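PDB 6XYC: acetyl xylan esterase from Metagenome, which probably cleaves both acetyl and feruloyl esters from natural xylans, as a serine hydrolase of the alpha/beta-hydrolase fold. Local coordinates for residues G119-G124 and G260-G265; F169-M174 and N231-C236; A182-D185 and P189-V192; C236-L241 and A252-V257. One frame throughout, in Å; residues are numbered along the deposited sequence.

Interaction 1. Residues G119-G124 and G260-G265; sequences GFSSGG and GGHGPG. With AES (4-(2-aminoethyl)benzenesulfonyl fluoride), chain B.
His-262 meets Ser-121 through the rim of its imidazole: NE2 lies 3.1 Å from Ser-121 OG, which sits near the ring plane, but the N-H is bent (124°) and this hydrogen bond is weak. The bound sulfonyl group probably accounts for this. Ser-121 OG is joined covalently to AES S at 1.5 Å. The N-H of His-262 NE2 aims almost straight at AES O2S (2.8 Å, 166°), so the inhibitor oxygen takes the better share of the donor. The other sulfonyl oxygen, AES O1S, accepts from the backbone N of Ser-122 at 2.9 Å; together with Ala-49 N, which also bonds to AES, this is consistent with an oxyanion hole. Ser-121 stands on the sharp turn between strand 114-120 and helix 122-131, the GxSxG nucleophile elbow of alpha/beta hydrolases, and its positive phi reflects the strain. Glycines make the turn possible: a side chain on Gly-119 would run into Gly-123 O. On the other segment, His-262 CG lies anti to its backbone N (chi1 -159°), which carries the ring from its loop across to the serine. In the second shell, Asp-230 OD2 is hydrogen-bonded to His-262 ND1, completing a probable Ser-His-Asp triad and fixing the ring's rotation. Replacing His-262 by an alanine would probably leave AES O2S and Ser-121 OG without their N-H partner and deprive Asp-230 of its mate. Phe-169 packs beside the imidazole, its plane tilted, while Ser-122 OG is tied to Ser-48 N.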
# COMPACT_ATOMS: atom_id res chain seq x y z
N GLY A 119 3.87 1.36 0.44
CA GLY A 119 3.38 2.05 1.63
C GLY A 119 4.13 1.52 2.83
O GLY A 119 4.79 0.47 2.76
N PHE A 120 4.03 2.24 3.95
CA PHE A 120 4.67 1.79 5.18
C PHE A 120 3.63 1.53 6.28
O PHE A 120 2.62 2.24 6.36
CB PHE A 120 5.77 2.79 5.66
CG PHE A 120 5.36 4.25 5.67
CD1 PHE A 120 5.42 5.02 4.52
CD2 PHE A 120 4.96 4.85 6.85
CE1 PHE A 120 5.05 6.35 4.55
CE2 PHE A 120 4.61 6.17 6.88
CZ PHE A 120 4.65 6.92 5.73
N SER A 121 3.88 0.51 7.11
CA SER A 121 2.95 -0.00 8.10
C SER A 121 1.59 -0.21 7.42
O SER A 121 1.49 -0.98 6.46
CB SER A 121 2.85 0.93 9.31
OG SER A 121 2.37 0.21 10.43
N SER A 122 0.54 0.45 7.91
CA SER A 122 -0.79 0.17 7.39
C SER A 122 -0.86 0.47 5.91
O SER A 122 -1.65 -0.14 5.19
CB SER A 122 -1.87 0.93 8.17
OG SER A 122 -1.66 2.32 8.19
N GLY A 123 -0.02 1.39 5.41
CA GLY A 123 0.06 1.61 3.98
C GLY A 123 0.75 0.47 3.25
O GLY A 123 0.44 0.20 2.09
N GLY A 124 1.70 -0.19 3.91
CA GLY A 124 2.27 -1.41 3.35
C GLY A 124 1.27 -2.55 3.34
O GLY A 124 1.28 -3.37 2.42
N GLY A 260 16.92 -1.82 12.71
CA GLY A 260 15.92 -0.91 12.20
C GLY A 260 14.66 -0.91 13.05
O GLY A 260 14.18 -1.96 13.49
N GLY A 261 14.12 0.28 13.26
CA GLY A 261 12.86 0.45 13.94
C GLY A 261 11.71 0.51 12.96
O GLY A 261 11.78 0.02 11.82
N HIS A 262 10.62 1.12 13.41
CA HIS A 262 9.40 1.32 12.63
C HIS A 262 9.55 2.58 11.76
O HIS A 262 8.81 3.55 11.86
CB HIS A 262 8.21 1.41 13.58
CG HIS A 262 6.88 1.13 12.94
ND1 HIS A 262 6.57 -0.08 12.36
CD2 HIS A 262 5.77 1.90 12.83
CE1 HIS A 262 5.33 -0.04 11.90
NE2 HIS A 262 4.82 1.15 12.17
N GLY A 263 10.56 2.54 10.89
CA GLY A 263 10.94 3.68 10.10
C GLY A 263 12.40 4.05 10.30
O GLY A 263 13.20 4.06 9.36
N PRO A 264 12.77 4.37 11.54
CA PRO A 264 14.17 4.69 11.83
C PRO A 264 15.11 3.57 11.40
O PRO A 264 14.88 2.40 11.70
CB PRO A 264 14.18 4.89 13.35
CG PRO A 264 12.78 5.36 13.67
CD PRO A 264 11.89 4.61 12.70
N GLY A 265 16.17 3.96 10.70
CA GLY A 265 17.12 3.03 10.12
C GLY A 265 16.69 2.48 8.78
O GLY A 265 17.54 2.10 7.97
C3 AES B . 0.21 -0.43 14.65
C2 AES B . 0.88 0.28 13.70
C1 AES B . 0.59 0.08 12.38
S AES B . 1.46 1.04 11.23
O1S AES B . 0.51 1.86 10.44
O2S AES B . 2.18 2.09 11.95
C6 AES B . -0.36 -0.81 11.98
C5 AES B . -1.04 -1.53 12.94
C4 AES B . -0.76 -1.33 14.27
C7 AES B . -1.52 -2.14 15.38
C8 AES B . -1.36 -3.66 15.12
N8 AES B . -1.76 -4.33 16.31

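Interaction 2. Residues F169-M174 and N231-C236; sequences FGPVDM and NVVPHC. With AES (4-(2-aminoethyl)benzenesulfonyl fluoride), chain B.
Pro-171 and Val-233 mark the nearest approach of two irregular backbones, with 6.1 Å between their CA atoms and no hydrogen bond joining the segments. Both are loops that follow neighbouring parallel strands of the alpha/beta-hydrolase sheet, 164-168 and 222-227, and here they form part of the wall of the inhibitor pocket. Residues 169-171 run past the Val-233 side chain, so the contact is mostly valine against main chain. The two methyls of Val-233 divide the work. CG1, anti to the backbone N (chi1 178°), rests 3.8 Å from Pro-171 N and 4.0 Å from Pro-171 CB, the two side chains crossing at about a right angle. CG2 instead meets the inhibitor ring, 3.8 Å from AES C1. Pro-171 contributes from its own side, its CG standing 3.6 Å from AES C6, and Val-232 CG1 adds a third apolar contact to the ring. Asp-230 OD1 receives the backbone N-H groups of Val-232 and Val-233, which anchors the second loop beside the probable triad acid. One polar atom pays for this packing: Phe-169 O has no hydrogen-bonding partner in the model and is buried beneath Val-233 CB at 3.9 Å.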
# COMPACT_ATOMS: atom_id res chain seq x y z
N PHE A 169 7.44 -2.75 6.29
CA PHE A 169 7.01 -3.20 7.62
C PHE A 169 5.49 -3.11 7.82
O PHE A 169 5.00 -2.54 8.79
CB PHE A 169 7.75 -2.45 8.75
CG PHE A 169 7.89 -0.93 8.55
CD1 PHE A 169 9.05 -0.39 8.01
CD2 PHE A 169 6.88 -0.06 8.95
CE1 PHE A 169 9.19 0.99 7.84
CE2 PHE A 169 7.02 1.31 8.78
CZ PHE A 169 8.17 1.84 8.23
N GLY A 170 4.73 -3.76 6.92
CA GLY A 170 3.29 -3.77 7.01
C GLY A 170 2.76 -4.90 7.86
O GLY A 170 3.30 -6.01 7.87
N PRO A 171 1.70 -4.63 8.63
CA PRO A 171 0.98 -5.69 9.34
C PRO A 171 0.10 -6.46 8.35
O PRO A 171 -0.87 -5.91 7.81
CB PRO A 171 0.15 -4.93 10.37
CG PRO A 171 -0.15 -3.62 9.71
CD PRO A 171 1.07 -3.30 8.86
N VAL A 172 0.44 -7.72 8.12
CA VAL A 172 -0.17 -8.45 7.01
C VAL A 172 -0.76 -9.79 7.44
O VAL A 172 -1.38 -10.50 6.64
CB VAL A 172 0.86 -8.68 5.89
CG1 VAL A 172 1.34 -7.36 5.30
CG2 VAL A 172 2.06 -9.50 6.41
N ASP A 173 -0.56 -10.15 8.71
CA ASP A 173 -0.91 -11.47 9.24
C ASP A 173 -1.49 -11.25 10.64
O ASP A 173 -0.87 -11.52 11.66
CB ASP A 173 0.32 -12.38 9.25
CG ASP A 173 0.02 -13.79 9.72
OD1 ASP A 173 -1.15 -14.21 9.68
OD2 ASP A 173 0.97 -14.49 10.13
N MET A 174 -2.72 -10.74 10.69
CA MET A 174 -3.28 -10.33 11.97
C MET A 174 -3.69 -11.50 12.84
O MET A 174 -3.96 -11.30 14.03
CB MET A 174 -4.48 -9.40 11.74
CG MET A 174 -4.13 -7.93 11.85
SD MET A 174 -2.82 -7.38 10.73
CE MET A 174 -3.71 -7.32 9.17
N ASN A 231 9.41 -2.14 16.96
CA ASN A 231 8.67 -2.29 18.20
C ASN A 231 7.19 -1.97 18.04
O ASN A 231 6.49 -1.82 19.05
CB ASN A 231 9.28 -1.40 19.29
CG ASN A 231 9.15 -1.99 20.68
OD1 ASN A 231 9.13 -3.20 20.86
ND2 ASN A 231 9.06 -1.12 21.68
N VAL A 232 6.70 -1.85 16.81
CA VAL A 232 5.31 -1.47 16.57
C VAL A 232 4.61 -2.57 15.77
O VAL A 232 3.57 -3.09 16.20
CB VAL A 232 5.22 -0.12 15.84
CG1 VAL A 232 3.77 0.23 15.55
CG2 VAL A 232 5.88 0.97 16.67
N VAL A 233 5.16 -2.92 14.62
CA VAL A 233 4.73 -4.08 13.85
C VAL A 233 5.87 -5.08 13.87
O VAL A 233 6.96 -4.77 13.37
CB VAL A 233 4.35 -3.71 12.41
CG1 VAL A 233 3.96 -4.97 11.64
CG2 VAL A 233 3.21 -2.70 12.40
N PRO A 234 5.70 -6.29 14.42
CA PRO A 234 6.85 -7.18 14.58
C PRO A 234 7.38 -7.73 13.26
O PRO A 234 6.63 -8.02 12.33
CB PRO A 234 6.31 -8.30 15.48
CG PRO A 234 4.82 -8.26 15.31
CD PRO A 234 4.47 -6.83 15.04
N HIS A 235 8.71 -7.84 13.22
CA HIS A 235 9.46 -8.45 12.12
C HIS A 235 8.85 -9.77 11.66
O HIS A 235 8.89 -10.10 10.47
CB HIS A 235 10.90 -8.62 12.63
CG HIS A 235 11.90 -9.04 11.60
ND1 HIS A 235 12.30 -10.35 11.45
CD2 HIS A 235 12.66 -8.31 10.75
CE1 HIS A 235 13.22 -10.41 10.50
NE2 HIS A 235 13.45 -9.19 10.06
N CYS A 236 8.30 -10.55 12.59
CA CYS A 236 7.74 -11.84 12.22
C CYS A 236 6.70 -11.72 11.12
O CYS A 236 6.52 -12.64 10.32
CB CYS A 236 7.13 -12.52 13.45
SG CYS A 236 5.74 -11.61 14.22
C3 AES B . 0.21 -0.43 14.65
C2 AES B . 0.88 0.28 13.70
C1 AES B . 0.59 0.08 12.38
S AES B . 1.46 1.04 11.23
O1S AES B . 0.51 1.86 10.44
O2S AES B . 2.18 2.09 11.95
C6 AES B . -0.36 -0.81 11.98
C5 AES B . -1.04 -1.53 12.94
C4 AES B . -0.76 -1.33 14.27
C7 AES B . -1.52 -2.14 15.38
C8 AES B . -1.36 -3.66 15.12
N8 AES B . -1.76 -4.33 16.31

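Interaction 3. Residues A182-D185 and P189-V192; sequences APND and PEAV. With AES (4-(2-aminoethyl)benzenesulfonyl fluoride), chain B.
Asn-184 and Glu-190 cross at about a right angle, their amide and carboxylate planes turned 67° against each other. Asn-184 ND2 donates to Glu-190 OE1 over 2.9 Å in a nearly straight bond; the acceptor lies close to the amide plane, but the N-H arrives from above the carboxylate plane, 42° out of it. A water gives the pair a second tie, accepting from Asn-184 N at 2.8 Å and donating to Glu-190 OE1 at 2.7 Å. Two donors thus grip OE1 and hold the carboxylate in place. Asn-184 lies in the long loop that follows strand 164-168 of the alpha/beta-hydrolase sheet, and Glu-190 in the first turn of helix 189-193, against which the loop folds back. Glu-190 CG lies between the backbone N and carbonyl carbon (chi1 55°), and a bend at chi2 brings the acid round to the inhibitor. There Glu-190 OE2 accepts from AES N8 at 2.6 Å, a pairing probably strengthened by charge. With Glu-190 cut back to an alanine, the inhibitor's amine and Asn-184 ND2 would probably both lose their acceptor. Pro-189 CG supports the aminoethyl arm, 3.3 Å from AES C7. Further along the helix, Ala-191 CB packs against Asp-185 O at 3.7 Å.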
# COMPACT_ATOMS: atom_id res chain seq x y z
N ALA A 182 -0.84 -14.93 17.94
CA ALA A 182 -2.27 -14.93 18.19
C ALA A 182 -2.84 -13.59 17.76
O ALA A 182 -2.09 -12.63 17.57
CB ALA A 182 -2.59 -15.21 19.66
N PRO A 183 -4.17 -13.49 17.62
CA PRO A 183 -4.78 -12.19 17.31
C PRO A 183 -4.78 -11.27 18.52
O PRO A 183 -4.74 -11.72 19.68
CB PRO A 183 -6.22 -12.55 16.88
CG PRO A 183 -6.23 -14.08 16.71
CD PRO A 183 -5.16 -14.58 17.65
N ASN A 184 -4.81 -9.97 18.25
CA ASN A 184 -4.87 -8.96 19.29
C ASN A 184 -6.29 -8.86 19.85
O ASN A 184 -7.23 -9.46 19.33
CB ASN A 184 -4.42 -7.60 18.75
CG ASN A 184 -2.94 -7.37 18.90
OD1 ASN A 184 -2.34 -7.69 19.93
ND2 ASN A 184 -2.32 -6.79 17.88
N ASP A 185 -6.43 -8.09 20.93
CA ASP A 185 -7.73 -7.94 21.58
C ASP A 185 -8.47 -6.74 20.98
O ASP A 185 -8.02 -6.12 20.01
CB ASP A 185 -7.55 -7.85 23.10
CG ASP A 185 -6.88 -6.56 23.56
OD1 ASP A 185 -6.78 -5.59 22.77
OD2 ASP A 185 -6.44 -6.51 24.73
N PRO A 189 -5.65 -1.41 16.87
CA PRO A 189 -6.09 -0.78 15.61
C PRO A 189 -6.83 -1.72 14.66
O PRO A 189 -7.77 -1.29 13.99
CB PRO A 189 -4.78 -0.27 15.00
CG PRO A 189 -3.90 0.00 16.23
CD PRO A 189 -4.23 -1.14 17.17
N GLU A 190 -6.42 -2.99 14.57
CA GLU A 190 -7.13 -3.91 13.69
C GLU A 190 -8.54 -4.18 14.20
O GLU A 190 -9.44 -4.45 13.39
CB GLU A 190 -6.37 -5.22 13.53
CG GLU A 190 -6.04 -5.92 14.83
CD GLU A 190 -4.61 -5.69 15.24
OE1 GLU A 190 -3.86 -6.67 15.42
OE2 GLU A 190 -4.22 -4.51 15.40
N ALA A 191 -8.75 -4.12 15.52
CA ALA A 191 -10.10 -4.26 16.06
C ALA A 191 -10.99 -3.13 15.56
O ALA A 191 -12.15 -3.36 15.17
CB ALA A 191 -10.06 -4.26 17.59
N VAL A 192 -10.47 -1.90 15.54
CA VAL A 192 -11.23 -0.77 15.00
C VAL A 192 -11.53 -0.98 13.53
O VAL A 192 -12.63 -0.70 13.05
CB VAL A 192 -10.46 0.54 15.25
CG1 VAL A 192 -11.20 1.72 14.65
CG2 VAL A 192 -10.20 0.74 16.73
C3 AES B . 0.21 -0.43 14.65
C2 AES B . 0.88 0.28 13.70
C1 AES B . 0.59 0.08 12.38
S AES B . 1.46 1.04 11.23
O1S AES B . 0.51 1.86 10.44
O2S AES B . 2.18 2.09 11.95
C6 AES B . -0.36 -0.81 11.98
C5 AES B . -1.04 -1.53 12.94
C4 AES B . -0.76 -1.33 14.27
C7 AES B . -1.52 -2.14 15.38
C8 AES B . -1.36 -3.66 15.12
N8 AES B . -1.76 -4.33 16.31
O HOH W 1 -4.89 -9.19 15.51

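Interaction 4. Residues C236-L241 and A252-V257; sequences CQSVNL and ATFISV
Phe-254 carries the packing of strand 252-257 on Ser-238 and Val-239 of helix 236-248, within a beta-alpha-beta crossover whose first strand is 222-227. At the start of the strand, Ala-252 points its CB toward the helix. Two residues on comes Phe-254, whose CG lies anti to the backbone N (chi1 177°), extending the ring to the helix surface. Ser-238 CB touches ring atom CE1 of Phe-254 at 3.5 Å, and the carbonyl carbon of Ser-238 lies over one face, displaced toward the rim. The far end of the ring meets the backbone where the two helix residues join, Phe-254 CZ lying 4.1 Å from Val-239 N. On the solvent side Val-239 CG2 approaches Phe-254 CE2 obliquely at 3.7 Å. Serine therefore serves the ring through its carbon; its hydroxyl OG is engaged instead with His-226 ND1 on strand 222-227. Ile-255 turns from helix 236-248 to pack on helix 269-284, so the strand is sandwiched between two helices. Beyond it, Ser-256 OG is hydrogen-bonded to NE2 of His-235, whose imidazole also meets the ring of Phe-254.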
# COMPACT_ATOMS: atom_id res chain seq x y z
N CYS A 236 8.30 -10.55 12.59
CA CYS A 236 7.74 -11.84 12.22
C CYS A 236 6.70 -11.72 11.12
O CYS A 236 6.52 -12.64 10.32
CB CYS A 236 7.13 -12.52 13.45
SG CYS A 236 5.74 -11.61 14.22
N GLN A 237 6.01 -10.57 11.05
CA GLN A 237 4.99 -10.38 10.03
C GLN A 237 5.58 -10.50 8.62
O GLN A 237 5.00 -11.16 7.75
CB GLN A 237 4.32 -9.02 10.22
CG GLN A 237 3.42 -8.96 11.45
CD GLN A 237 2.08 -9.60 11.22
OE1 GLN A 237 1.35 -9.22 10.31
NE2 GLN A 237 1.74 -10.58 12.05
N SER A 238 6.73 -9.88 8.39
CA SER A 238 7.36 -9.94 7.07
C SER A 238 8.06 -11.27 6.83
O SER A 238 8.09 -11.75 5.69
CB SER A 238 8.34 -8.78 6.91
OG SER A 238 7.64 -7.54 6.84
N VAL A 239 8.65 -11.87 7.87
CA VAL A 239 9.16 -13.23 7.74
C VAL A 239 8.04 -14.15 7.25
O VAL A 239 8.22 -14.92 6.30
CB VAL A 239 9.73 -13.72 9.09
CG1 VAL A 239 10.04 -15.20 9.01
CG2 VAL A 239 10.96 -12.92 9.47
N ASN A 240 6.87 -14.04 7.87
CA ASN A 240 5.75 -14.90 7.50
C ASN A 240 5.30 -14.63 6.07
O ASN A 240 5.01 -15.57 5.32
CB ASN A 240 4.59 -14.68 8.48
CG ASN A 240 4.91 -15.18 9.88
OD1 ASN A 240 5.91 -15.86 10.09
ND2 ASN A 240 4.06 -14.84 10.83
N LEU A 241 5.23 -13.36 5.67
CA LEU A 241 4.81 -13.05 4.31
C LEU A 241 5.77 -13.63 3.28
O LEU A 241 5.34 -14.20 2.27
CB LEU A 241 4.69 -11.53 4.12
CG LEU A 241 4.04 -11.06 2.82
CD1 LEU A 241 2.64 -11.65 2.66
CD2 LEU A 241 3.98 -9.54 2.76
N ALA A 252 9.10 -13.08 -3.98
CA ALA A 252 9.26 -12.09 -2.94
C ALA A 252 10.73 -11.94 -2.60
O ALA A 252 11.48 -12.92 -2.55
CB ALA A 252 8.48 -12.47 -1.68
N THR A 253 11.15 -10.69 -2.41
CA THR A 253 12.47 -10.36 -1.88
C THR A 253 12.28 -9.74 -0.51
O THR A 253 11.49 -8.80 -0.36
CB THR A 253 13.21 -9.39 -2.81
OG1 THR A 253 13.32 -9.97 -4.12
CG2 THR A 253 14.60 -9.08 -2.27
N PHE A 254 12.97 -10.27 0.49
CA PHE A 254 12.82 -9.83 1.87
C PHE A 254 14.14 -9.24 2.34
O PHE A 254 15.16 -9.95 2.37
CB PHE A 254 12.38 -10.98 2.78
CG PHE A 254 12.26 -10.59 4.24
CD1 PHE A 254 11.79 -9.33 4.60
CD2 PHE A 254 12.62 -11.48 5.23
CE1 PHE A 254 11.69 -8.97 5.94
CE2 PHE A 254 12.51 -11.13 6.57
CZ PHE A 254 12.05 -9.88 6.92
N ILE A 255 14.12 -7.96 2.71
CA ILE A 255 15.29 -7.27 3.22
C ILE A 255 15.03 -6.92 4.68
O ILE A 255 14.13 -6.13 4.99
CB ILE A 255 15.60 -6.00 2.41
CG1 ILE A 255 16.10 -6.39 1.01
CG2 ILE A 255 16.64 -5.15 3.12
CD1 ILE A 255 16.20 -5.21 0.04
N SER A 256 15.82 -7.51 5.58
CA SER A 256 15.74 -7.25 7.00
C SER A 256 16.76 -6.17 7.34
O SER A 256 17.93 -6.27 6.96
CB SER A 256 16.03 -8.53 7.80
OG SER A 256 15.87 -8.31 9.19
N VAL A 257 16.32 -5.13 8.04
CA VAL A 257 17.16 -3.98 8.38
C VAL A 257 17.70 -4.20 9.78
O VAL A 257 16.93 -4.17 10.75
CB VAL A 257 16.38 -2.66 8.28
CG1 VAL A 257 17.27 -1.48 8.65
CG2 VAL A 257 15.80 -2.47 6.87

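Overall arrangement
Three of the contacts share the inhibitor and differ by the part of it they hold. Interaction 1 grips the sulfonyl end with a covalent bond and directed hydrogen bonds; interaction 2, fully buried, offers its ring apolar surface; interaction 3, farther from the chain's centre, binds the amine with a carboxylate. Interactions 1 and 2 touch, His-262 CE1 lying 3.3 Å from Phe-169 CD2, whereas the nearest atoms of 1 and 3 are about 8 Å apart. Interaction 4 is plain helix-on-strand packing with a solvent-facing edge. It shares Cys-236 with interaction 2, and Gln-237 OE1 takes up the backbone N-H of Asp-173, linking crossover to pocket wall.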